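Local coordinates for protein putative DD-carboxypeptidase TP_0574 (Treponema pallidum, PDB 1O75) that binds penicillin, shows zinc-stimulated carboxypeptidase activity on synthetic depsipeptides and may reduce peptidoglycan cross-linking as a D,D-carboxypeptidase, at residues Val217-Tyr221 with Ala327-Leu332; Thr257-Asp261 with Ser295-Asn299; Val71-Lys77 with Val101-Ala107. The protein carries 2 engineered substitutions. All blocks are in the same frame, centred on the assembly; numbering follows the deposited sequence. Where two conformers were deposited one is given.

Contact 1. Residues Val217-Tyr221 with Ala327-Leu332; sequences VGTGY and ADVRFL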
loop_
_atom_site.group_PDB
_atom_site.type_symbol
_atom_site.label_atom_id
_atom_site.label_comp_id
_atom_site.label_asym_id
_atom_site.label_seq_id
_atom_site.Cartn_x
_atom_site.Cartn_y
_atom_site.Cartn_z
ATOM N N VAL B 217 15.559 -1.374 5.101
ATOM C CA VAL B 217 15.223 -2.771 4.839
ATOM C C VAL B 217 14.274 -3.256 5.911
ATOM O O VAL B 217 14.577 -3.126 7.100
ATOM C CB VAL B 217 16.444 -3.697 4.914
ATOM C CG1 VAL B 217 16.001 -5.134 4.660
ATOM C CG2 VAL B 217 17.499 -3.272 3.917
ATOM N N GLY B 218 13.145 -3.819 5.488
ATOM C CA GLY B 218 12.167 -4.359 6.427
ATOM C C GLY B 218 12.200 -5.886 6.372
ATOM O O GLY B 218 12.606 -6.458 5.362
ATOM N N THR B 219 11.768 -6.546 7.444
ATOM C CA THR B 219 11.770 -7.999 7.503
ATOM C C THR B 219 10.393 -8.502 7.934
ATOM O O THR B 219 9.760 -7.908 8.809
ATOM C CB THR B 219 12.851 -8.483 8.498
ATOM O OG1 THR B 219 14.139 -8.166 7.965
ATOM C CG2 THR B 219 12.782 -9.985 8.702
ATOM N N GLY B 220 9.929 -9.585 7.311
ATOM C CA GLY B 220 8.627 -10.139 7.654
ATOM C C GLY B 220 8.675 -11.656 7.691
ATOM O O GLY B 220 9.588 -12.250 7.117
ATOM N N TYR B 221 7.717 -12.295 8.360
ATOM C CA TYR B 221 7.703 -13.754 8.428
ATOM C C TYR B 221 6.394 -14.404 7.930
ATOM O O TYR B 221 6.356 -15.602 7.670
ATOM C CB TYR B 221 8.026 -14.213 9.860
ATOM C CG TYR B 221 9.401 -13.796 10.310
ATOM C CD1 TYR B 221 9.614 -12.555 10.923
ATOM C CD2 TYR B 221 10.510 -14.599 10.041
ATOM C CE1 TYR B 221 10.910 -12.122 11.247
ATOM C CE2 TYR B 221 11.800 -14.183 10.361
ATOM C CZ TYR B 221 11.999 -12.947 10.958
ATOM O OH TYR B 221 13.289 -12.532 11.240
ATOM N N ALA B 327 22.301 -5.546 0.273
ATOM C CA ALA B 327 21.576 -5.345 1.524
ATOM C C ALA B 327 21.804 -6.506 2.478
ATOM O O ALA B 327 21.704 -7.664 2.080
ATOM C CB ALA B 327 20.073 -5.196 1.243
ATOM N N ASP B 328 22.103 -6.192 3.734
ATOM C CA ASP B 328 22.303 -7.222 4.740
ATOM C C ASP B 328 21.054 -7.306 5.631
ATOM O O ASP B 328 20.525 -6.280 6.080
ATOM C CB ASP B 328 23.530 -6.905 5.600
ATOM C CG ASP B 328 24.853 -7.068 4.827
ATOM O OD1 ASP B 328 24.826 -7.633 3.717
ATOM O OD2 ASP B 328 25.913 -6.646 5.339
ATOM N N VAL B 329 20.592 -8.523 5.888
ATOM C CA VAL B 329 19.409 -8.709 6.713
ATOM C C VAL B 329 19.555 -9.967 7.549
ATOM O O VAL B 329 20.289 -10.881 7.190
ATOM C CB VAL B 329 18.129 -8.826 5.824
ATOM C CG1 VAL B 329 18.192 -10.085 4.945
ATOM C CG2 VAL B 329 16.917 -8.910 6.707
ATOM N N ARG B 330 18.857 -10.019 8.670
ATOM C CA ARG B 330 18.923 -11.203 9.521
ATOM C C ARG B 330 17.533 -11.820 9.677
ATOM O O ARG B 330 16.567 -11.105 9.937
ATOM C CB ARG B 330 19.469 -10.842 10.910
ATOM C CG ARG B 330 19.609 -12.077 11.829
ATOM C CD ARG B 330 19.825 -11.682 13.287
ATOM N NE ARG B 330 19.717 -12.855 14.152
ATOM C CZ ARG B 330 19.694 -12.791 15.480
ATOM N NH1 ARG B 330 19.765 -11.613 16.085
ATOM N NH2 ARG B 330 19.620 -13.900 16.197
ATOM N N PHE B 331 17.429 -13.129 9.484
ATOM C CA PHE B 331 16.148 -13.803 9.667
ATOM C C PHE B 331 16.265 -14.609 10.973
ATOM O O PHE B 331 17.141 -15.448 11.122
ATOM C CB PHE B 331 15.824 -14.717 8.484
ATOM C CG PHE B 331 15.682 -13.988 7.163
ATOM C CD1 PHE B 331 15.037 -12.754 7.101
ATOM C CD2 PHE B 331 16.141 -14.576 5.973
ATOM C CE1 PHE B 331 14.842 -12.101 5.867
ATOM C CE2 PHE B 331 15.955 -13.944 4.732
ATOM C CZ PHE B 331 15.301 -12.699 4.681
ATOM N N LEU B 332 15.370 -14.323 11.910
ATOM C CA LEU B 332 15.358 -14.960 13.220
ATOM C C LEU B 332 14.941 -16.419 13.224
ATOM O O LEU B 332 14.253 -16.881 12.315
ATOM C CB LEU B 332 14.440 -14.170 14.161
ATOM C CG LEU B 332 14.964 -12.758 14.438
ATOM C CD1 LEU B 332 13.876 -11.910 15.060
ATOM C CD2 LEU B 332 16.204 -12.843 15.356
HETATM O O HOH W 1 15.811 -8.830 10.694
HETATM O O HOH W 2 13.828 -10.099 11.856
#

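Contact 2. Residues Thr257-Asp261 with Ser295-Asn299; sequences TVRYD and SCGIN. With XE (xenon), chain F.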
loop_
_atom_site.group_PDB
_atom_site.type_symbol
_atom_site.label_atom_id
_atom_site.label_comp_id
_atom_site.label_asym_id
_atom_site.label_seq_id
_atom_site.Cartn_x
_atom_site.Cartn_y
_atom_site.Cartn_z
ATOM N N THR B 257 17.726 -10.003 -11.366
ATOM C CA THR B 257 17.650 -11.037 -10.342
ATOM C C THR B 257 18.326 -10.662 -9.024
ATOM O O THR B 257 18.790 -9.518 -8.847
ATOM C CB THR B 257 18.248 -12.337 -10.960
ATOM O OG1 THR B 257 17.977 -13.464 -10.120
ATOM C CG2 THR B 257 19.782 -12.181 -11.196
ATOM N N VAL B 258 18.355 -11.616 -8.086
ATOM C CA VAL B 258 18.967 -11.389 -6.781
ATOM C C VAL B 258 19.793 -12.595 -6.358
ATOM O O VAL B 258 19.360 -13.746 -6.507
ATOM C CB VAL B 258 17.914 -11.203 -5.647
ATOM C CG1 VAL B 258 18.598 -10.624 -4.381
ATOM C CG2 VAL B 258 16.804 -10.315 -6.098
ATOM N N ARG B 259 20.971 -12.329 -5.812
ATOM C CA ARG B 259 21.818 -13.396 -5.304
ATOM C C ARG B 259 21.676 -13.395 -3.789
ATOM O O ARG B 259 21.662 -12.333 -3.161
ATOM C CB ARG B 259 23.278 -13.137 -5.656
ATOM C CG ARG B 259 24.224 -14.255 -5.157
ATOM C CD ARG B 259 25.692 -13.791 -5.261
ATOM N NE ARG B 259 26.621 -14.824 -4.820
ATOM C CZ ARG B 259 27.259 -15.646 -5.646
ATOM N NH1 ARG B 259 27.064 -15.548 -6.951
ATOM N NH2 ARG B 259 28.095 -16.563 -5.168
ATOM N N TYR B 260 21.544 -14.567 -3.188
ATOM C CA TYR B 260 21.486 -14.636 -1.724
ATOM C C TYR B 260 22.835 -15.233 -1.245
ATOM O O TYR B 260 23.210 -16.315 -1.701
ATOM C CB TYR B 260 20.380 -15.597 -1.232
ATOM C CG TYR B 260 18.937 -15.162 -1.503
ATOM C CD1 TYR B 260 18.644 -13.863 -1.939
ATOM C CD2 TYR B 260 17.872 -16.052 -1.298
ATOM C CE1 TYR B 260 17.314 -13.452 -2.167
ATOM C CE2 TYR B 260 16.532 -15.656 -1.520
ATOM C CZ TYR B 260 16.268 -14.354 -1.953
ATOM O OH TYR B 260 14.962 -13.958 -2.162
ATOM N N ASP B 261 23.549 -14.541 -0.357
ATOM C CA ASP B 261 24.777 -15.103 0.230
ATOM C C ASP B 261 24.399 -15.313 1.708
ATOM O O ASP B 261 23.902 -14.395 2.369
ATOM C CB ASP B 261 25.975 -14.154 0.133
ATOM C CG ASP B 261 26.530 -14.058 -1.264
ATOM O OD1 ASP B 261 26.572 -15.081 -1.976
ATOM O OD2 ASP B 261 26.945 -12.965 -1.647
ATOM N N SER B 295 10.995 -6.790 -2.924
ATOM C CA SER B 295 10.955 -7.794 -1.860
ATOM C C SER B 295 11.619 -9.102 -2.292
ATOM O O SER B 295 11.484 -9.532 -3.443
ATOM C CB SER B 295 9.511 -8.040 -1.444
ATOM O OG SER B 295 8.941 -6.819 -0.988
ATOM N N CYS B 296 12.340 -9.714 -1.359
ATOM C CA CYS B 296 13.074 -10.961 -1.595
ATOM C C CYS B 296 12.659 -11.919 -0.497
ATOM O O CYS B 296 12.705 -11.553 0.671
ATOM C CB CYS B 296 14.589 -10.721 -1.448
ATOM S SG CYS B 296 15.206 -9.497 -2.558
ATOM N N GLY B 297 12.279 -13.134 -0.868
ATOM C CA GLY B 297 11.885 -14.095 0.136
ATOM C C GLY B 297 12.630 -15.403 0.007
ATOM O O GLY B 297 13.295 -15.658 -1.006
ATOM N N ILE B 298 12.501 -16.253 1.016
ATOM C CA ILE B 298 13.175 -17.532 0.950
ATOM C C ILE B 298 12.357 -18.583 1.684
ATOM O O ILE B 298 11.637 -18.271 2.628
ATOM C CB ILE B 298 14.593 -17.433 1.578
ATOM C CG1 ILE B 298 15.399 -18.699 1.281
ATOM C CG2 ILE B 298 14.491 -17.208 3.111
ATOM C CD1 ILE B 298 16.851 -18.606 1.785
ATOM N N ASN B 299 12.417 -19.810 1.199
ATOM C CA ASN B 299 11.757 -20.920 1.888
ATOM C C ASN B 299 12.886 -21.921 2.054
ATOM O O ASN B 299 13.390 -22.447 1.075
ATOM C CB ASN B 299 10.635 -21.550 1.063
ATOM C CG ASN B 299 9.946 -22.671 1.818
ATOM O OD1 ASN B 299 10.560 -23.701 2.104
ATOM N ND2 ASN B 299 8.669 -22.473 2.156
HETATM XE XE XE F . 15.508 -13.352 1.359
#

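Contact 3. Residues Val71-Lys77 with Val101-Ala107; sequences VEVLGEK and VTKMVRA. With XE (xenon), chain G.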
loop_
_atom_site.group_PDB
_atom_site.type_symbol
_atom_site.label_atom_id
_atom_site.label_comp_id
_atom_site.label_asym_id
_atom_site.label_seq_id
_atom_site.Cartn_x
_atom_site.Cartn_y
_atom_site.Cartn_z
ATOM N N VAL B 71 8.405 -14.884 -20.903
ATOM C CA VAL B 71 7.171 -15.353 -20.282
ATOM C C VAL B 71 6.153 -15.973 -21.222
ATOM O O VAL B 71 6.000 -15.517 -22.359
ATOM C CB VAL B 71 6.452 -14.159 -19.605
ATOM C CG1 VAL B 71 5.107 -14.616 -18.977
ATOM C CG2 VAL B 71 7.376 -13.512 -18.584
ATOM N N GLU B 72 5.450 -16.996 -20.743
ATOM C CA GLU B 72 4.359 -17.593 -21.513
ATOM C C GLU B 72 3.158 -17.591 -20.588
ATOM O O GLU B 72 3.294 -17.807 -19.375
ATOM C CB GLU B 72 4.643 -19.049 -21.921
ATOM C CG GLU B 72 5.714 -19.218 -22.977
ATOM C CD GLU B 72 5.946 -20.683 -23.302
ATOM O OE1 GLU B 72 6.293 -21.458 -22.387
ATOM O OE2 GLU B 72 5.767 -21.064 -24.468
ATOM N N VAL B 73 1.981 -17.339 -21.147
ATOM C CA VAL B 73 0.773 -17.363 -20.355
ATOM C C VAL B 73 -0.218 -18.307 -21.015
ATOM O O VAL B 73 -0.219 -18.478 -22.236
ATOM C CB VAL B 73 0.134 -15.951 -20.213
ATOM C CG1 VAL B 73 1.040 -15.058 -19.378
ATOM C CG2 VAL B 73 -0.066 -15.325 -21.574
ATOM N N LEU B 74 -1.022 -18.947 -20.182
ATOM C CA LEU B 74 -2.055 -19.871 -20.616
ATOM C C LEU B 74 -3.379 -19.254 -20.183
ATOM O O LEU B 74 -3.491 -18.759 -19.056
ATOM C CB LEU B 74 -1.896 -21.213 -19.904
ATOM C CG LEU B 74 -2.960 -22.265 -20.225
ATOM C CD1 LEU B 74 -2.679 -22.819 -21.619
ATOM C CD2 LEU B 74 -2.922 -23.398 -19.190
ATOM N N GLY B 75 -4.375 -19.293 -21.064
ATOM C CA GLY B 75 -5.676 -18.740 -20.722
ATOM C C GLY B 75 -6.842 -19.587 -21.201
ATOM O O GLY B 75 -6.676 -20.432 -22.092
ATOM N N GLU B 76 -8.016 -19.369 -20.606
ATOM C CA GLU B 76 -9.222 -20.107 -20.977
ATOM C C GLU B 76 -10.151 -19.198 -21.765
ATOM O O GLU B 76 -10.302 -18.010 -21.443
ATOM C CB GLU B 76 -9.966 -20.603 -19.744
ATOM C CG GLU B 76 -9.127 -21.403 -18.801
ATOM C CD GLU B 76 -9.897 -21.871 -17.593
ATOM O OE1 GLU B 76 -10.834 -21.166 -17.159
ATOM O OE2 GLU B 76 -9.554 -22.941 -17.062
ATOM N N LYS B 77 -10.784 -19.759 -22.788
ATOM C CA LYS B 77 -11.690 -18.975 -23.619
ATOM C C LYS B 77 -12.759 -18.270 -22.808
ATOM O O LYS B 77 -13.424 -18.868 -21.956
ATOM C CB LYS B 77 -12.372 -19.854 -24.677
ATOM C CG LYS B 77 -13.230 -19.029 -25.643
ATOM C CD LYS B 77 -14.129 -19.935 -26.467
ATOM C CE LYS B 77 -15.099 -19.146 -27.326
ATOM N NZ LYS B 77 -16.093 -20.085 -27.956
ATOM N N VAL B 101 -11.320 -24.928 -23.711
ATOM C CA VAL B 101 -10.696 -24.259 -24.839
ATOM C C VAL B 101 -9.610 -23.327 -24.302
ATOM O O VAL B 101 -9.902 -22.264 -23.755
ATOM C CB VAL B 101 -11.740 -23.464 -25.660
ATOM C CG1 VAL B 101 -11.077 -22.806 -26.858
ATOM C CG2 VAL B 101 -12.852 -24.408 -26.130
ATOM N N THR B 102 -8.356 -23.742 -24.449
ATOM C CA THR B 102 -7.248 -22.936 -23.958
ATOM C C THR B 102 -6.276 -22.549 -25.058
ATOM O O THR B 102 -6.283 -23.104 -26.154
ATOM C CB THR B 102 -6.483 -23.677 -22.862
ATOM O OG1 THR B 102 -5.872 -24.850 -23.416
ATOM C CG2 THR B 102 -7.431 -24.095 -21.736
ATOM N N LYS B 103 -5.438 -21.574 -24.762
ATOM C CA LYS B 103 -4.455 -21.108 -25.710
ATOM C C LYS B 103 -3.242 -20.676 -24.892
ATOM O O LYS B 103 -3.390 -20.176 -23.777
ATOM C CB LYS B 103 -5.015 -19.922 -26.488
ATOM C CG LYS B 103 -4.187 -19.514 -27.687
ATOM C CD LYS B 103 -4.313 -20.520 -28.844
ATOM C CE LYS B 103 -5.704 -20.485 -29.472
ATOM N NZ LYS B 103 -5.773 -21.229 -30.776
ATOM N N MET B 104 -2.051 -20.885 -25.441
ATOM C CA MET B 104 -0.820 -20.495 -24.767
ATOM C C MET B 104 -0.043 -19.605 -25.716
ATOM O O MET B 104 0.160 -19.948 -26.875
ATOM C CB MET B 104 0.017 -21.725 -24.402
ATOM C CG MET B 104 1.243 -21.401 -23.546
ATOM S SD MET B 104 2.178 -22.866 -23.066
ATOM C CE MET B 104 1.103 -23.561 -21.817
ATOM N N VAL B 105 0.380 -18.450 -25.225
ATOM C CA VAL B 105 1.122 -17.519 -26.042
ATOM C C VAL B 105 2.268 -16.964 -25.242
ATOM O O VAL B 105 2.293 -17.089 -24.024
ATOM C CB VAL B 105 0.227 -16.317 -26.471
ATOM C CG1 VAL B 105 -0.959 -16.813 -27.313
ATOM C CG2 VAL B 105 -0.294 -15.583 -25.226
ATOM N N ARG B 106 3.220 -16.365 -25.939
ATOM C CA ARG B 106 4.333 -15.715 -25.284
ATOM C C ARG B 106 3.837 -14.289 -24.991
ATOM O O ARG B 106 3.117 -13.708 -25.805
ATOM C CB ARG B 106 5.547 -15.664 -26.219
ATOM C CG ARG B 106 6.115 -17.039 -26.552
ATOM C CD ARG B 106 7.449 -16.933 -27.287
ATOM N NE ARG B 106 7.277 -16.567 -28.689
ATOM C CZ ARG B 106 6.743 -17.364 -29.611
ATOM N NH1 ARG B 106 6.329 -18.586 -29.286
ATOM N NH2 ARG B 106 6.613 -16.937 -30.861
ATOM N N ALA B 107 4.205 -13.742 -23.832
ATOM C CA ALA B 107 3.827 -12.376 -23.467
ATOM C C ALA B 107 5.145 -11.635 -23.381
ATOM O O ALA B 107 6.026 -11.987 -22.571
ATOM C CB ALA B 107 3.091 -12.355 -22.113
HETATM XE XE XE G . 1.909 -21.225 -19.196
HETATM O O HOH W 3 8.638 -12.507 -22.608
#

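Contact 1. Residues Val217-Tyr221 with Ala327-Leu332
T219 sets its two branches against two different residues of 327-332: OG1 against V329, CG2 at the edge of the F331 ring. Its chi1 of -67° sets OG1 beside the backbone N and CG2 anti to it. OG1 presses on V329 CG2 at 3.1 Å, a tight approach for an oxygen and a methyl. CG2 comes in the plane of the F331 ring, 3.9 Å from CD1. F331 also lines a xenon pocket. Two residues earlier on the strand, V217 CG2 lies 4.2 Å from A327 CB, a looser apolar contact. Y221 closes the other end. Its phenol reaches across so that OH accepts the backbone N-H of L332. The OH to N distance is 2.8 Å and the N-H...O angle is 174°, almost straight. Two waters link the segments. One donates to R330 O and bonds T219 OG1 at 3.3 Å. The other lies in the Y221 ring plane, 2.6 Å from OH, and gives only a weak bond to R330 O. Strands 212-220 and 325-331 are the outermost strands, within this chain, of two separate sheets, and their short segments run 24° from parallel. The second subunit bonds to the T219 backbone, and its S87 packs on T219, Y221 and L332. The chemistry implies that two sheet edges of domain C are joined by side chains and solvent, without backbone-to-backbone bonds.

Contact 2. Residues Thr257-Asp261 with Ser295-Asn299
Y260 points its CB toward strand 295-298, and its ring carries most of the contact with C296, G297 and I298. A chi1 of -68° turns CG away from the carbonyl carbon and sends the ring across to the other strand. One long side of the ring follows I298: CD2 is near I298 CD1, and CE2 is 4.1 Å from I298 CB. The two side chains slide past each other in opposite directions. On the other long side, CE1 lies 3.9 Å from C296 CB. CZ comes next, 3.5 Å from the xenon, which sits over one face of the ring. At the tip, OH is 3.3 Å from C296 CB and donates to G297 O at 2.6 Å. The donor stands above the carbonyl plane of G297, 36° out of it. This bond satisfies a hydroxyl buried between two sheets and fixes where the ring ends. The xenon also lies 3.4 Å from C296 O, and F331 completes its pocket. Beside the ring, CG1 and CG2 of V258 both face C296 SG, each 4.0 Å away.

The two segments cross at -47° with axes 9.4 Å apart, as facing layers of a beta sandwich. This is consistent with the E-set, immunoglobulin-like relationship of the domain. Strand 311-319 flanks 255-262 in its own sheet: L317 packs on V258, L315 on Y260, and Y313 reaches I298. Helix 17-25 lies against the start of 257-261, where Y20 and W21 touch T257 and W21 also touches R259.

Contact 3. Residues Val71-Lys77 with Val101-Ala107
V73 and V105 meet through their peptide groups, the flat groups that carry this contact. Each gives its N-H to the other's carbonyl oxygen, with V73 N 2.9 Å from V105 O. G75 and K103 form the next such reciprocal pair. CA-H groups add to the ladder, as where M104 CA lies 3.3 Å from V73 O. On one face of the sheet, the L74 and M104 side chains cross, and L74 CD1 is also 4.1 Å from T102 CB. The xenon rests on this face, 3.8 Å from L74 N and 3.7 Å from E72 O, and K151 completes its pocket. M104 also lines the pocket, but its exact approach is uncertain because two conformers were modelled. The E72 carboxylate is held by H153, and that of E76 by T97 and by S387 of the second subunit. On the other face, V73 CG2 meets V105 CG2 at 3.7 Å, and F138 packs on both valines. A water joins V71 N to A107 O at one end. This is a twisted antiparallel strand pair in the mixed sheet of domain a.

Contacts 1 and 2 join the same two sheets of domain C, and contact 2 is the buried one. They touch where F331 CE2 meets I298 CG2 at 3.9 Å, and both contribute to one xenon pocket. Contact 1 lies at strands outermost within this chain, beside the second subunit, and takes in water. In each, a tyrosine hydroxyl bonds to backbone across the contact: it accepts from L332, just past a strand end, in contact 1 and donates to strand residue G297 in contact 2. Contact 3 belongs to domain a, its centre 28 Å from that of contact 2. Partly buried, it pairs neighbours within one sheet, so backbone bonds dominate, and its xenon lies on a sheet face.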